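Local atomic coordinates of pullulanase (Klebsiella oxytoca, PDB entry 2YOC), a protein that probably hydrolyses the alpha-1,6-glucosidic linkages of pullulan and related branched alpha-glucans, acting as a membrane-bound and secreted bacterial pullulanase. Residues 21-26 / 252-257; 185-190 / 206-211; 411-416 / 859-864; 937-942 / 1029-1034. All blocks are in the same frame, centred on the assembly; numbering follows the deposited sequence.

Overall arrangement
From the N terminus, contact 1 lays residues 21-26, near the start of the modelled chain, against the end of strand 248-254 and closes a loop of 225 residues. Contact 2 lies within that loop: it joins edge strand 185-191 of the same sheet to the chain at 206-211 only 16 residues on, and it touches contact 1 through Arg-187 and Tyr-189. The other two contacts follow in series, on the opposite side of the molecule. Contact 3 closes the parallel barrel by pairing its first strand with its last, some 440 residues apart. Contact 4 then ties helix 927-945 to a C-terminal turn, and Tyr-937 of that helix reaches back to Asp-863 of contact 3.

Contact 1: 21-26 / 252-257; sequences VVVRLP and IAAAED
Val-21 lays its CG1 methyl over one face of the flat carbonyl group of Asp-257, 3.4 Å from Asp-257 O. Val-22 O faces the oxygen end of the same group at 4.2 Å, two acceptors kept apart. Beyond the other face stands the guanidinium of Arg-24, whose NH1 stays 4.6 Å from Asp-257 O and makes no bond to it. The second methyl of Val-21, CG2, looks toward Glu-256 O at 4.1 Å.

Val-23 carries the apolar half and splits its two branches between the residues of strand 248-254 that face it. Its CG1, anti to the backbone N (chi1 174°), reaches CG2 of Ile-252 at 3.9 Å, while its CG2 meets CB of Ala-254 at 3.8 Å. Tyr-189 and Phe-204 also touch Val-23 and Ile-252, which places this valine in a buried apolar patch. Strand 23-24, weakly bonded, pairs with 203-204 and not with 248-254; here methyls of 21-26 meet methyls and backbone carbonyls of 252-257.

Val-21 O is taken by Arg-187 NH2, and Asp-257 OD1 by the backbone N of Ile-259. With Arg-24 NH1 4.7 Å from Asp-257 OD1, the opposite charges may attract at long range, but between the two segments the contact is methyl packing; backbone bonds of Arg-24 to Gly-258 and Leu-260 fasten the chain just beyond.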
loop_
_atom_site.group_PDB
_atom_site.type_symbol
_atom_site.label_atom_id
_atom_site.label_comp_id
_atom_site.label_asym_id
_atom_site.label_seq_id
_atom_site.Cartn_x
_atom_site.Cartn_y
_atom_site.Cartn_z
ATOM N N VAL B 21 -26.114 -60.997 5.932
ATOM C CA VAL B 21 -25.921 -60.570 7.326
ATOM C C VAL B 21 -27.033 -59.694 7.925
ATOM O O VAL B 21 -27.492 -58.738 7.300
ATOM C CB VAL B 21 -24.512 -59.958 7.577
ATOM C CG1 VAL B 21 -24.146 -59.958 9.064
ATOM C CG2 VAL B 21 -23.434 -60.667 6.756
ATOM N N VAL B 22 -27.442 -60.024 9.158
ATOM C CA VAL B 22 -28.430 -59.241 9.882
ATOM C C VAL B 22 -27.724 -58.234 10.758
ATOM O O VAL B 22 -26.816 -58.603 11.503
ATOM C CB VAL B 22 -29.443 -60.115 10.659
ATOM C CG1 VAL B 22 -30.056 -59.364 11.849
ATOM C CG2 VAL B 22 -30.528 -60.617 9.720
ATOM N N VAL B 23 -28.140 -56.959 10.666
ATOM C CA VAL B 23 -27.606 -55.902 11.509
ATOM C C VAL B 23 -28.220 -56.044 12.897
ATOM O O VAL B 23 -29.433 -56.191 13.033
ATOM C CB VAL B 23 -27.741 -54.496 10.880
ATOM C CG1 VAL B 23 -27.316 -53.393 11.856
ATOM C CG2 VAL B 23 -26.909 -54.410 9.595
ATOM N N ARG B 24 -27.361 -56.123 13.910
ATOM C CA ARG B 24 -27.786 -56.307 15.288
ATOM C C ARG B 24 -26.982 -55.465 16.286
ATOM O O ARG B 24 -25.878 -55.005 15.977
ATOM C CB ARG B 24 -27.793 -57.802 15.676
ATOM C CG ARG B 24 -26.546 -58.588 15.269
ATOM C CD ARG B 24 -26.460 -59.910 16.007
ATOM N NE ARG B 24 -25.895 -59.800 17.355
ATOM C CZ ARG B 24 -24.597 -59.891 17.629
ATOM N NH1 ARG B 24 -23.714 -60.044 16.650
ATOM N NH2 ARG B 24 -24.170 -59.810 18.884
ATOM N N LEU B 25 -27.568 -55.245 17.467
ATOM C CA LEU B 25 -26.983 -54.476 18.569
ATOM C C LEU B 25 -25.816 -55.260 19.228
ATOM O O LEU B 25 -25.799 -56.479 19.072
ATOM C CB LEU B 25 -28.101 -54.207 19.598
ATOM C CG LEU B 25 -28.749 -52.815 19.600
ATOM C CD1 LEU B 25 -29.554 -52.575 18.364
ATOM C CD2 LEU B 25 -29.654 -52.639 20.787
ATOM N N PRO B 26 -24.848 -54.645 19.973
ATOM C CA PRO B 26 -23.783 -55.454 20.618
ATOM C C PRO B 26 -24.307 -56.513 21.591
ATOM O O PRO B 26 -25.333 -56.265 22.219
ATOM C CB PRO B 26 -22.923 -54.405 21.346
ATOM C CG PRO B 26 -23.806 -53.234 21.542
ATOM C CD PRO B 26 -24.670 -53.219 20.290
ATOM N N ILE B 252 -27.519 -47.043 7.563
ATOM C CA ILE B 252 -26.893 -47.919 8.547
ATOM C C ILE B 252 -25.522 -48.438 8.130
ATOM O O ILE B 252 -25.353 -48.965 7.017
ATOM C CB ILE B 252 -27.839 -49.016 9.138
ATOM C CG1 ILE B 252 -29.099 -48.363 9.730
ATOM C CG2 ILE B 252 -27.104 -49.825 10.213
ATOM C CD1 ILE B 252 -30.098 -49.245 10.427
ATOM N N ALA B 253 -24.544 -48.268 9.053
ATOM C CA ALA B 253 -23.167 -48.747 8.946
ATOM C C ALA B 253 -22.937 -49.831 10.022
ATOM O O ALA B 253 -23.209 -49.623 11.221
ATOM C CB ALA B 253 -22.170 -47.596 9.090
ATOM N N ALA B 254 -22.489 -51.013 9.563
ATOM C CA ALA B 254 -22.236 -52.166 10.414
ATOM C C ALA B 254 -20.924 -52.869 10.087
ATOM O O ALA B 254 -20.368 -52.728 8.982
ATOM C CB ALA B 254 -23.392 -53.148 10.320
ATOM N N ALA B 255 -20.450 -53.651 11.094
ATOM C CA ALA B 255 -19.257 -54.501 11.100
ATOM C C ALA B 255 -19.411 -55.621 10.070
ATOM O O ALA B 255 -20.513 -55.800 9.532
ATOM C CB ALA B 255 -19.111 -55.119 12.484
ATOM N N GLU B 256 -18.331 -56.412 9.819
ATOM C CA GLU B 256 -18.405 -57.574 8.912
ATOM C C GLU B 256 -19.441 -58.620 9.435
ATOM O O GLU B 256 -20.116 -59.287 8.648
ATOM C CB GLU B 256 -17.002 -58.190 8.658
ATOM C CG GLU B 256 -16.363 -58.991 9.807
ATOM C CD GLU B 256 -15.972 -58.294 11.109
ATOM O OE1 GLU B 256 -15.869 -57.044 11.109
ATOM O OE2 GLU B 256 -15.749 -58.999 12.124
ATOM N N ASP B 257 -19.585 -58.682 10.778
ATOM C CA ASP B 257 -20.460 -59.568 11.544
ATOM C C ASP B 257 -21.878 -59.008 11.716
ATOM O O ASP B 257 -22.790 -59.734 12.132
ATOM C CB ASP B 257 -19.821 -59.901 12.917
ATOM C CG ASP B 257 -19.461 -58.694 13.772
ATOM O OD1 ASP B 257 -20.364 -57.892 14.078
ATOM O OD2 ASP B 257 -18.271 -58.569 14.159
#

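Contact 2: 185-190 / 206-211; sequences IVRLYY and DRYLKL
Strand 185-191 forms one edge of the mixed sheet of the pullulanase N2 domain, and the irregular chain 206-211 runs beside that edge, linked to it by a single bridge at Arg-187 and Lys-210. Backbone bonds from Leu-188 N to Leu-209 O, Leu-209 N to Leu-188 O and Tyr-190 N to Arg-207 O join the two.

On the face of Arg-187 and Tyr-189, Arg-187 runs extended from CG to NE across Tyr-208 and lays its guanidinium flat on the ring, centres 4.1 Å apart and planes at 11°, an off-centre cation-pi stack. Ile-185 CG2 lies over the opposite face of the guanidinium. At its edge, Arg-187 NH1 donates to Tyr-189 OH at 2.8 Å, in the guanidinium plane. Tyr-208 CB sits 3.5 Å from the centroid of the Tyr-189 ring, squarely over it. On the other face of the strand, Arg-207 CB lies over the Tyr-190 ring, 3.7 Å from its centroid.

Val-186 O accepts twice, from Leu-211 N (2.9 Å) and from Lys-210 NZ (3.0 Å), on opposite faces of its carbonyl plane. Val-186 CG1 meets Leu-211 CD1 at 3.7 Å.

The ring of Tyr-208, itself bonded through OH to Asp-20 OD2, and Tyr-189 OH limit the rotation of the Arg-187 guanidinium, whose positive charge is probably stabilised by the ring face and by the phenol oxygen at its edge.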
loop_
_atom_site.group_PDB
_atom_site.type_symbol
_atom_site.label_atom_id
_atom_site.label_comp_id
_atom_site.label_asym_id
_atom_site.label_seq_id
_atom_site.Cartn_x
_atom_site.Cartn_y
_atom_site.Cartn_z
ATOM N N ILE B 185 -20.332 -53.002 6.015
ATOM C CA ILE B 185 -21.766 -53.015 5.732
ATOM C C ILE B 185 -22.326 -51.566 5.699
ATOM O O ILE B 185 -22.237 -50.839 6.700
ATOM C CB ILE B 185 -22.560 -53.961 6.691
ATOM C CG1 ILE B 185 -22.175 -55.456 6.514
ATOM C CG2 ILE B 185 -24.071 -53.742 6.560
ATOM C CD1 ILE B 185 -22.439 -56.094 5.054
ATOM N N VAL B 186 -22.871 -51.156 4.523
ATOM C CA VAL B 186 -23.502 -49.837 4.321
ATOM C C VAL B 186 -24.858 -50.076 3.677
ATOM O O VAL B 186 -24.939 -50.611 2.564
ATOM C CB VAL B 186 -22.615 -48.791 3.562
ATOM C CG1 VAL B 186 -23.403 -47.530 3.236
ATOM C CG2 VAL B 186 -21.371 -48.428 4.372
ATOM N N ARG B 187 -25.928 -49.725 4.403
ATOM C CA ARG B 187 -27.285 -49.971 3.903
ATOM C C ARG B 187 -28.267 -48.833 4.079
ATOM O O ARG B 187 -28.155 -48.043 5.023
ATOM C CB ARG B 187 -27.881 -51.200 4.592
ATOM C CG ARG B 187 -27.306 -52.517 4.141
ATOM C CD ARG B 187 -27.548 -53.548 5.225
ATOM N NE ARG B 187 -26.978 -54.847 4.882
ATOM C CZ ARG B 187 -27.167 -55.953 5.592
ATOM N NH1 ARG B 187 -27.931 -55.932 6.681
ATOM N NH2 ARG B 187 -26.590 -57.090 5.223
ATOM N N LEU B 188 -29.296 -48.817 3.219
ATOM C CA LEU B 188 -30.380 -47.862 3.360
ATOM C C LEU B 188 -31.661 -48.585 3.812
ATOM O O LEU B 188 -32.396 -49.122 2.990
ATOM C CB LEU B 188 -30.589 -46.999 2.101
ATOM C CG LEU B 188 -31.636 -45.886 2.189
ATOM C CD1 LEU B 188 -31.288 -44.883 3.262
ATOM C CD2 LEU B 188 -31.789 -45.197 0.855
ATOM N N TYR B 189 -31.885 -48.625 5.134
ATOM C CA TYR B 189 -33.072 -49.222 5.740
ATOM C C TYR B 189 -34.239 -48.258 5.578
ATOM O O TYR B 189 -34.031 -47.040 5.557
ATOM C CB TYR B 189 -32.825 -49.540 7.234
ATOM C CG TYR B 189 -32.006 -50.799 7.455
ATOM C CD1 TYR B 189 -30.625 -50.806 7.242
ATOM C CD2 TYR B 189 -32.613 -51.990 7.848
ATOM C CE1 TYR B 189 -29.873 -51.970 7.415
ATOM C CE2 TYR B 189 -31.872 -53.158 8.028
ATOM C CZ TYR B 189 -30.501 -53.146 7.803
ATOM O OH TYR B 189 -29.773 -54.302 7.985
ATOM N N TYR B 190 -35.465 -48.800 5.447
ATOM C CA TYR B 190 -36.686 -48.009 5.267
ATOM C C TYR B 190 -37.925 -48.657 5.898
ATOM O O TYR B 190 -37.988 -49.875 6.020
ATOM C CB TYR B 190 -36.923 -47.707 3.769
ATOM C CG TYR B 190 -37.042 -48.943 2.897
ATOM C CD1 TYR B 190 -35.907 -49.559 2.366
ATOM C CD2 TYR B 190 -38.286 -49.492 2.590
ATOM C CE1 TYR B 190 -36.005 -50.712 1.583
ATOM C CE2 TYR B 190 -38.399 -50.621 1.772
ATOM C CZ TYR B 190 -37.252 -51.228 1.274
ATOM O OH TYR B 190 -37.339 -52.353 0.489
ATOM N N ASP B 206 -36.269 -54.428 9.528
ATOM C CA ASP B 206 -36.869 -53.569 8.495
ATOM C C ASP B 206 -36.175 -53.777 7.163
ATOM O O ASP B 206 -34.978 -54.058 7.112
ATOM C CB ASP B 206 -36.785 -52.080 8.852
ATOM C CG ASP B 206 -37.428 -51.674 10.152
ATOM O OD1 ASP B 206 -38.672 -51.542 10.176
ATOM O OD2 ASP B 206 -36.694 -51.235 11.058
ATOM N N ARG B 207 -36.929 -53.640 6.080
ATOM C CA ARG B 207 -36.443 -53.787 4.712
ATOM C C ARG B 207 -35.236 -52.828 4.486
ATOM O O ARG B 207 -35.171 -51.774 5.118
ATOM C CB ARG B 207 -37.583 -53.393 3.754
ATOM C CG ARG B 207 -38.793 -54.338 3.645
ATOM C CD ARG B 207 -39.060 -54.765 2.199
ATOM N NE ARG B 207 -37.895 -55.452 1.619
ATOM C CZ ARG B 207 -37.866 -56.055 0.431
ATOM N NH1 ARG B 207 -38.951 -56.080 -0.337
ATOM N NH2 ARG B 207 -36.751 -56.637 0.003
ATOM N N TYR B 208 -34.293 -53.183 3.612
ATOM C CA TYR B 208 -33.158 -52.300 3.334
ATOM C C TYR B 208 -32.732 -52.426 1.896
ATOM O O TYR B 208 -33.304 -53.231 1.165
ATOM C CB TYR B 208 -31.960 -52.555 4.280
ATOM C CG TYR B 208 -31.426 -53.970 4.258
ATOM C CD1 TYR B 208 -31.952 -54.949 5.098
ATOM C CD2 TYR B 208 -30.409 -54.341 3.382
ATOM C CE1 TYR B 208 -31.481 -56.259 5.068
ATOM C CE2 TYR B 208 -29.911 -55.647 3.360
ATOM C CZ TYR B 208 -30.453 -56.605 4.203
ATOM O OH TYR B 208 -30.001 -57.909 4.181
ATOM N N LEU B 209 -31.727 -51.627 1.493
ATOM C CA LEU B 209 -31.084 -51.678 0.182
ATOM C C LEU B 209 -29.572 -51.681 0.434
ATOM O O LEU B 209 -29.094 -50.991 1.352
ATOM C CB LEU B 209 -31.420 -50.476 -0.704
ATOM C CG LEU B 209 -32.860 -50.035 -0.939
ATOM C CD1 LEU B 209 -32.868 -48.784 -1.779
ATOM C CD2 LEU B 209 -33.684 -51.104 -1.631
ATOM N N LYS B 210 -28.818 -52.442 -0.369
ATOM C CA LYS B 210 -27.378 -52.483 -0.190
ATOM C C LYS B 210 -26.710 -51.320 -0.936
ATOM O O LYS B 210 -26.982 -51.086 -2.119
ATOM C CB LYS B 210 -26.791 -53.874 -0.544
ATOM C CG LYS B 210 -25.258 -54.028 -0.433
ATOM C CD LYS B 210 -24.733 -54.219 1.013
ATOM C CE LYS B 210 -23.234 -53.997 1.141
ATOM N NZ LYS B 210 -22.893 -52.646 1.686
ATOM N N LEU B 211 -25.877 -50.561 -0.220
ATOM C CA LEU B 211 -25.173 -49.446 -0.834
ATOM C C LEU B 211 -23.736 -49.843 -1.185
ATOM O O LEU B 211 -23.123 -50.638 -0.476
ATOM C CB LEU B 211 -25.240 -48.173 0.033
ATOM C CG LEU B 211 -26.627 -47.716 0.437
ATOM C CD1 LEU B 211 -26.539 -46.620 1.446
ATOM C CD2 LEU B 211 -27.429 -47.246 -0.775
#

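Contact 3: 411-416 / 859-864; sequences KMTIHE and GIAFDQ
Strands 413-416 and 860-864 run parallel, axes 4.7 Å apart and 18° from alignment, and bond alternately: Ile-414 N to Ala-861 O and Glu-416 N to Asp-863 O are short and straight, whereas the return bonds from Ala-861 N to Met-412 O and Asp-863 N to Ile-414 O are weak. This pairing of the first and last strands closes the (beta/alpha)8 barrel expected of the alpha-amylase family.

Ile-414, Glu-416 and Phe-862 share the inner face. The ring of Phe-862 takes both partners at its edge: Ile-414 CD1 lies 3.8 Å from Phe-862 CD2, and Glu-416 OE2 lies 3.5 Å from Phe-862 CZ, the carboxylate turned 79° from the ring. The extended Glu-416 chain (chi1 -177°) carries that oxygen past the ring to His-821 ND1, which it bonds. Toward the N-terminal ends of the strands, Ile-860 CG2 touches Ile-414 CD1 at 4.0 Å and selenomethionine Met-412 CB at 3.8 Å.

On the outer face stand Thr-413, His-415, Ala-861 and Asp-863, against helix 927-945, where Asp-863 OD2 bonds Tyr-937 OH.

A carboxylate oxygen at the hydrogen-bearing rim of a phenyl ring is probably an electrostatically favourable fit, and His-821 satisfies this oxygen within the buried barrel.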
loop_
_atom_site.group_PDB
_atom_site.type_symbol
_atom_site.label_atom_id
_atom_site.label_comp_id
_atom_site.label_asym_id
_atom_site.label_seq_id
_atom_site.Cartn_x
_atom_site.Cartn_y
_atom_site.Cartn_z
ATOM N N LYS B 411 -32.797 8.522 -10.398
ATOM C CA LYS B 411 -33.649 9.576 -9.857
ATOM C C LYS B 411 -34.375 9.154 -8.604
ATOM O O LYS B 411 -34.786 10.031 -7.839
ATOM C CB LYS B 411 -34.589 10.140 -10.931
ATOM C CG LYS B 411 -33.899 11.193 -11.801
ATOM C CD LYS B 411 -34.240 11.089 -13.275
ATOM C CE LYS B 411 -33.350 11.943 -14.179
ATOM N NZ LYS B 411 -31.952 11.424 -14.345
HETATM N N MSE B 412 -34.463 7.815 -8.358
HETATM C CA MSE B 412 -35.104 7.167 -7.203
HETATM C C MSE B 412 -34.719 7.762 -5.845
HETATM O O MSE B 412 -33.548 7.727 -5.460
HETATM C CB MSE B 412 -34.845 5.654 -7.229
HETATM C CG MSE B 412 -35.867 4.822 -6.470
HETATM SE SE MSE B 412 -35.451 2.892 -6.559
HETATM C CE MSE B 412 -36.034 2.549 -8.422
ATOM N N THR B 413 -35.736 8.302 -5.125
ATOM C CA THR B 413 -35.611 8.917 -3.798
ATOM C C THR B 413 -36.638 8.250 -2.860
ATOM O O THR B 413 -37.821 8.607 -2.858
ATOM C CB THR B 413 -35.712 10.448 -3.950
ATOM O OG1 THR B 413 -34.577 10.880 -4.680
ATOM C CG2 THR B 413 -35.700 11.171 -2.643
ATOM N N ILE B 414 -36.171 7.249 -2.107
ATOM C CA ILE B 414 -36.974 6.365 -1.234
ATOM C C ILE B 414 -37.200 6.898 0.168
ATOM O O ILE B 414 -36.263 7.391 0.799
ATOM C CB ILE B 414 -36.407 4.908 -1.186
ATOM C CG1 ILE B 414 -35.999 4.415 -2.573
ATOM C CG2 ILE B 414 -37.408 3.952 -0.569
ATOM C CD1 ILE B 414 -35.050 3.224 -2.533
ATOM N N HIS B 415 -38.455 6.734 0.655
ATOM C CA HIS B 415 -38.974 7.085 1.966
ATOM C C HIS B 415 -39.509 5.767 2.524
ATOM O O HIS B 415 -40.561 5.297 2.081
ATOM C CB HIS B 415 -40.125 8.101 1.817
ATOM C CG HIS B 415 -40.453 8.857 3.074
ATOM N ND1 HIS B 415 -39.633 9.881 3.533
ATOM C CD2 HIS B 415 -41.512 8.738 3.912
ATOM C CE1 HIS B 415 -40.209 10.342 4.631
ATOM N NE2 HIS B 415 -41.345 9.694 4.898
ATOM N N GLU B 416 -38.757 5.140 3.431
ATOM C CA GLU B 416 -39.093 3.846 4.032
ATOM C C GLU B 416 -40.058 4.046 5.196
ATOM O O GLU B 416 -39.665 4.469 6.297
ATOM C CB GLU B 416 -37.810 3.133 4.475
ATOM C CG GLU B 416 -37.997 1.747 5.050
ATOM C CD GLU B 416 -36.879 1.280 5.965
ATOM O OE1 GLU B 416 -36.585 1.976 6.968
ATOM O OE2 GLU B 416 -36.333 0.182 5.700
ATOM N N GLY B 859 -25.519 7.746 -6.330
ATOM C CA GLY B 859 -26.218 6.518 -5.952
ATOM C C GLY B 859 -27.680 6.766 -5.626
ATOM O O GLY B 859 -28.094 7.916 -5.476
ATOM N N ILE B 860 -28.475 5.702 -5.510
ATOM C CA ILE B 860 -29.885 5.832 -5.173
ATOM C C ILE B 860 -30.074 6.311 -3.721
ATOM O O ILE B 860 -29.490 5.769 -2.793
ATOM C CB ILE B 860 -30.660 4.553 -5.534
ATOM C CG1 ILE B 860 -30.677 4.394 -7.083
ATOM C CG2 ILE B 860 -32.083 4.548 -4.932
ATOM C CD1 ILE B 860 -31.028 3.040 -7.615
ATOM N N ALA B 861 -30.845 7.386 -3.555
ATOM C CA ALA B 861 -31.136 8.006 -2.273
ATOM C C ALA B 861 -32.229 7.248 -1.557
ATOM O O ALA B 861 -33.318 7.064 -2.098
ATOM C CB ALA B 861 -31.545 9.448 -2.486
ATOM N N PHE B 862 -31.920 6.781 -0.355
ATOM C CA PHE B 862 -32.829 6.067 0.529
ATOM C C PHE B 862 -32.757 6.743 1.873
ATOM O O PHE B 862 -31.695 7.192 2.307
ATOM C CB PHE B 862 -32.381 4.615 0.683
ATOM C CG PHE B 862 -33.202 3.723 1.594
ATOM C CD1 PHE B 862 -33.027 3.760 2.974
ATOM C CD2 PHE B 862 -34.064 2.769 1.069
ATOM C CE1 PHE B 862 -33.761 2.921 3.805
ATOM C CE2 PHE B 862 -34.799 1.937 1.906
ATOM C CZ PHE B 862 -34.637 2.017 3.263
ATOM N N ASP B 863 -33.891 6.780 2.546
ATOM C CA ASP B 863 -33.999 7.352 3.861
ATOM C C ASP B 863 -35.218 6.844 4.617
ATOM O O ASP B 863 -36.248 6.490 4.025
ATOM C CB ASP B 863 -34.011 8.884 3.797
ATOM C CG ASP B 863 -33.933 9.557 5.156
ATOM O OD1 ASP B 863 -33.275 8.971 6.093
ATOM O OD2 ASP B 863 -34.527 10.642 5.300
ATOM N N GLN B 864 -35.089 6.843 5.959
ATOM C CA GLN B 864 -36.108 6.425 6.898
ATOM C C GLN B 864 -37.202 7.485 6.983
ATOM O O GLN B 864 -36.913 8.686 7.045
ATOM C CB GLN B 864 -35.454 6.241 8.266
ATOM C CG GLN B 864 -36.414 5.698 9.295
ATOM C CD GLN B 864 -35.815 5.626 10.660
ATOM O OE1 GLN B 864 -34.949 6.428 11.044
ATOM N NE2 GLN B 864 -36.309 4.678 11.440
#

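Contact 4: 937-942 / 1029-1034; sequences YQELTE and ENSLAN
A type I turn from Ser-1031 to Asn-1034, opened by an ST turn, receives the carboxylate of Glu-939 from helix 927-945. Both segments lie in the C-terminal region of the enzyme.

Glu-939 does the reaching: its CG stands anti to the backbone N (chi1 -152°), and the chain stays extended beyond it, which carries the carboxylate across to the start of the turn. One oxygen, OE2, is gripped twice. Leu-1032 N donates to Glu-939 OE2 at 2.8 Å in a nearly straight bond (176°) on the syn lone pair. Ser-1031 OG donates to the same OE2 at 2.9 Å, but from above the carboxylate plane, 48° out of it. The hydroxyl in turn accepts from the backbone, Ala-1033 N lying 3.0 Å from Ser-1031 OG, so it bridges the carboxylate and the N-H of Ala-1033. The other carboxylate oxygen, Glu-939 OE1, faces Asn-1030 O at 3.3 Å, a pair of acceptors with no bond between them.

Beside this polar grip, Leu-940 and Leu-1032 cross at about a right angle, with Leu-940 CD2 3.8 Å from Leu-1032 CD1. Helix 840-855 borders the two leucines, Ala-852 against Leu-940 and Ala-848 against Leu-1032, and its Arg-845 NH1 bonds Leu-1032 O.

With a helix carboxylate bonded to both the hydroxyl and a turn peptide, and a leucine pair alongside, the arrangement is that of an ST turn within a type I turn docked on the flank of a helix that also packs on the (beta/alpha)8 barrel.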
loop_
_atom_site.group_PDB
_atom_site.type_symbol
_atom_site.label_atom_id
_atom_site.label_comp_id
_atom_site.label_asym_id
_atom_site.label_seq_id
_atom_site.Cartn_x
_atom_site.Cartn_y
_atom_site.Cartn_z
ATOM N N TYR B 937 -34.912 19.533 4.121
ATOM C CA TYR B 937 -35.070 18.260 3.444
ATOM C C TYR B 937 -35.642 18.475 2.047
ATOM O O TYR B 937 -35.136 17.916 1.052
ATOM C CB TYR B 937 -35.982 17.373 4.273
ATOM C CG TYR B 937 -35.923 15.895 3.955
ATOM C CD1 TYR B 937 -36.791 15.325 3.018
ATOM C CD2 TYR B 937 -35.102 15.038 4.685
ATOM C CE1 TYR B 937 -36.803 13.948 2.784
ATOM C CE2 TYR B 937 -35.114 13.660 4.463
ATOM C CZ TYR B 937 -35.981 13.118 3.528
ATOM O OH TYR B 937 -36.013 11.756 3.337
ATOM N N GLN B 938 -36.683 19.324 1.976
ATOM C CA GLN B 938 -37.352 19.662 0.741
ATOM C C GLN B 938 -36.384 20.356 -0.196
ATOM O O GLN B 938 -36.423 20.091 -1.398
ATOM C CB GLN B 938 -38.586 20.496 1.026
ATOM C CG GLN B 938 -39.658 19.690 1.744
ATOM C CD GLN B 938 -40.984 20.380 1.805
ATOM O OE1 GLN B 938 -41.315 21.246 0.980
ATOM N NE2 GLN B 938 -41.804 19.956 2.749
ATOM N N GLU B 939 -35.449 21.163 0.362
ATOM C CA GLU B 939 -34.402 21.869 -0.394
ATOM C C GLU B 939 -33.524 20.853 -1.147
ATOM O O GLU B 939 -33.428 20.919 -2.370
ATOM C CB GLU B 939 -33.540 22.700 0.570
ATOM C CG GLU B 939 -32.896 23.942 -0.032
ATOM C CD GLU B 939 -32.278 24.863 1.008
ATOM O OE1 GLU B 939 -33.040 25.422 1.832
ATOM O OE2 GLU B 939 -31.031 25.009 1.013
ATOM N N LEU B 940 -32.961 19.873 -0.399
ATOM C CA LEU B 940 -32.070 18.814 -0.858
ATOM C C LEU B 940 -32.676 17.940 -1.948
ATOM O O LEU B 940 -31.991 17.613 -2.925
ATOM C CB LEU B 940 -31.622 17.954 0.337
ATOM C CG LEU B 940 -30.694 18.580 1.385
ATOM C CD1 LEU B 940 -30.366 17.570 2.459
ATOM C CD2 LEU B 940 -29.380 19.044 0.779
ATOM N N THR B 941 -33.953 17.551 -1.780
ATOM C CA THR B 941 -34.643 16.712 -2.752
ATOM C C THR B 941 -34.915 17.516 -4.007
ATOM O O THR B 941 -34.743 16.988 -5.116
ATOM C CB THR B 941 -35.910 16.026 -2.157
ATOM O OG1 THR B 941 -36.892 17.005 -1.810
ATOM C CG2 THR B 941 -35.609 15.097 -0.974
ATOM N N GLU B 942 -35.311 18.798 -3.843
ATOM C CA GLU B 942 -35.583 19.701 -4.971
ATOM C C GLU B 942 -34.328 19.830 -5.830
ATOM O O GLU B 942 -34.399 19.671 -7.059
ATOM C CB GLU B 942 -36.105 21.072 -4.501
ATOM C CG GLU B 942 -37.560 21.034 -4.053
ATOM C CD GLU B 942 -38.202 22.349 -3.655
ATOM O OE1 GLU B 942 -38.136 22.728 -2.459
ATOM O OE2 GLU B 942 -38.836 22.968 -4.539
ATOM N N GLU B 1029 -32.973 32.849 3.972
ATOM C CA GLU B 1029 -32.473 32.647 5.351
ATOM C C GLU B 1029 -32.672 31.200 5.838
ATOM O O GLU B 1029 -31.976 30.740 6.750
ATOM C CB GLU B 1029 -33.187 33.597 6.332
ATOM C CG GLU B 1029 -32.779 35.061 6.264
ATOM C CD GLU B 1029 -33.669 36.009 7.055
ATOM O OE1 GLU B 1029 -34.176 35.604 8.126
ATOM O OE2 GLU B 1029 -33.852 37.166 6.605
ATOM N N ASN B 1030 -33.647 30.503 5.228
ATOM C CA ASN B 1030 -34.006 29.114 5.526
ATOM C C ASN B 1030 -33.218 28.107 4.662
ATOM O O ASN B 1030 -33.421 26.894 4.777
ATOM C CB ASN B 1030 -35.523 28.941 5.378
ATOM C CG ASN B 1030 -36.288 29.877 6.284
ATOM O OD1 ASN B 1030 -36.299 31.102 6.086
ATOM N ND2 ASN B 1030 -36.886 29.330 7.333
ATOM N N SER B 1031 -32.316 28.624 3.804
ATOM C CA SER B 1031 -31.459 27.807 2.959
ATOM C C SER B 1031 -30.290 27.272 3.739
ATOM O O SER B 1031 -29.817 27.877 4.706
ATOM C CB SER B 1031 -30.939 28.592 1.762
ATOM O OG SER B 1031 -30.166 27.767 0.910
ATOM N N LEU B 1032 -29.804 26.142 3.275
ATOM C CA LEU B 1032 -28.647 25.470 3.815
ATOM C C LEU B 1032 -27.428 26.207 3.315
ATOM O O LEU B 1032 -26.338 26.027 3.850
ATOM C CB LEU B 1032 -28.622 24.029 3.306
ATOM C CG LEU B 1032 -29.633 23.100 3.906
ATOM C CD1 LEU B 1032 -30.139 22.137 2.893
ATOM C CD2 LEU B 1032 -29.068 22.391 5.074
ATOM N N ALA B 1033 -27.616 27.016 2.270
ATOM C CA ALA B 1033 -26.569 27.832 1.668
ATOM C C ALA B 1033 -26.614 29.255 2.225
ATOM O O ALA B 1033 -25.799 30.082 1.811
ATOM C CB ALA B 1033 -26.715 27.853 0.153
ATOM N N ASN B 1034 -27.559 29.550 3.161
ATOM C CA ASN B 1034 -27.707 30.882 3.749
ATOM C C ASN B 1034 -26.358 31.428 4.233
ATOM O O ASN B 1034 -25.741 30.858 5.149
ATOM C CB ASN B 1034 -28.748 30.890 4.865
ATOM C CG ASN B 1034 -28.785 32.192 5.640
ATOM O OD1 ASN B 1034 -29.120 33.266 5.111
ATOM N ND2 ASN B 1034 -28.371 32.128 6.898
#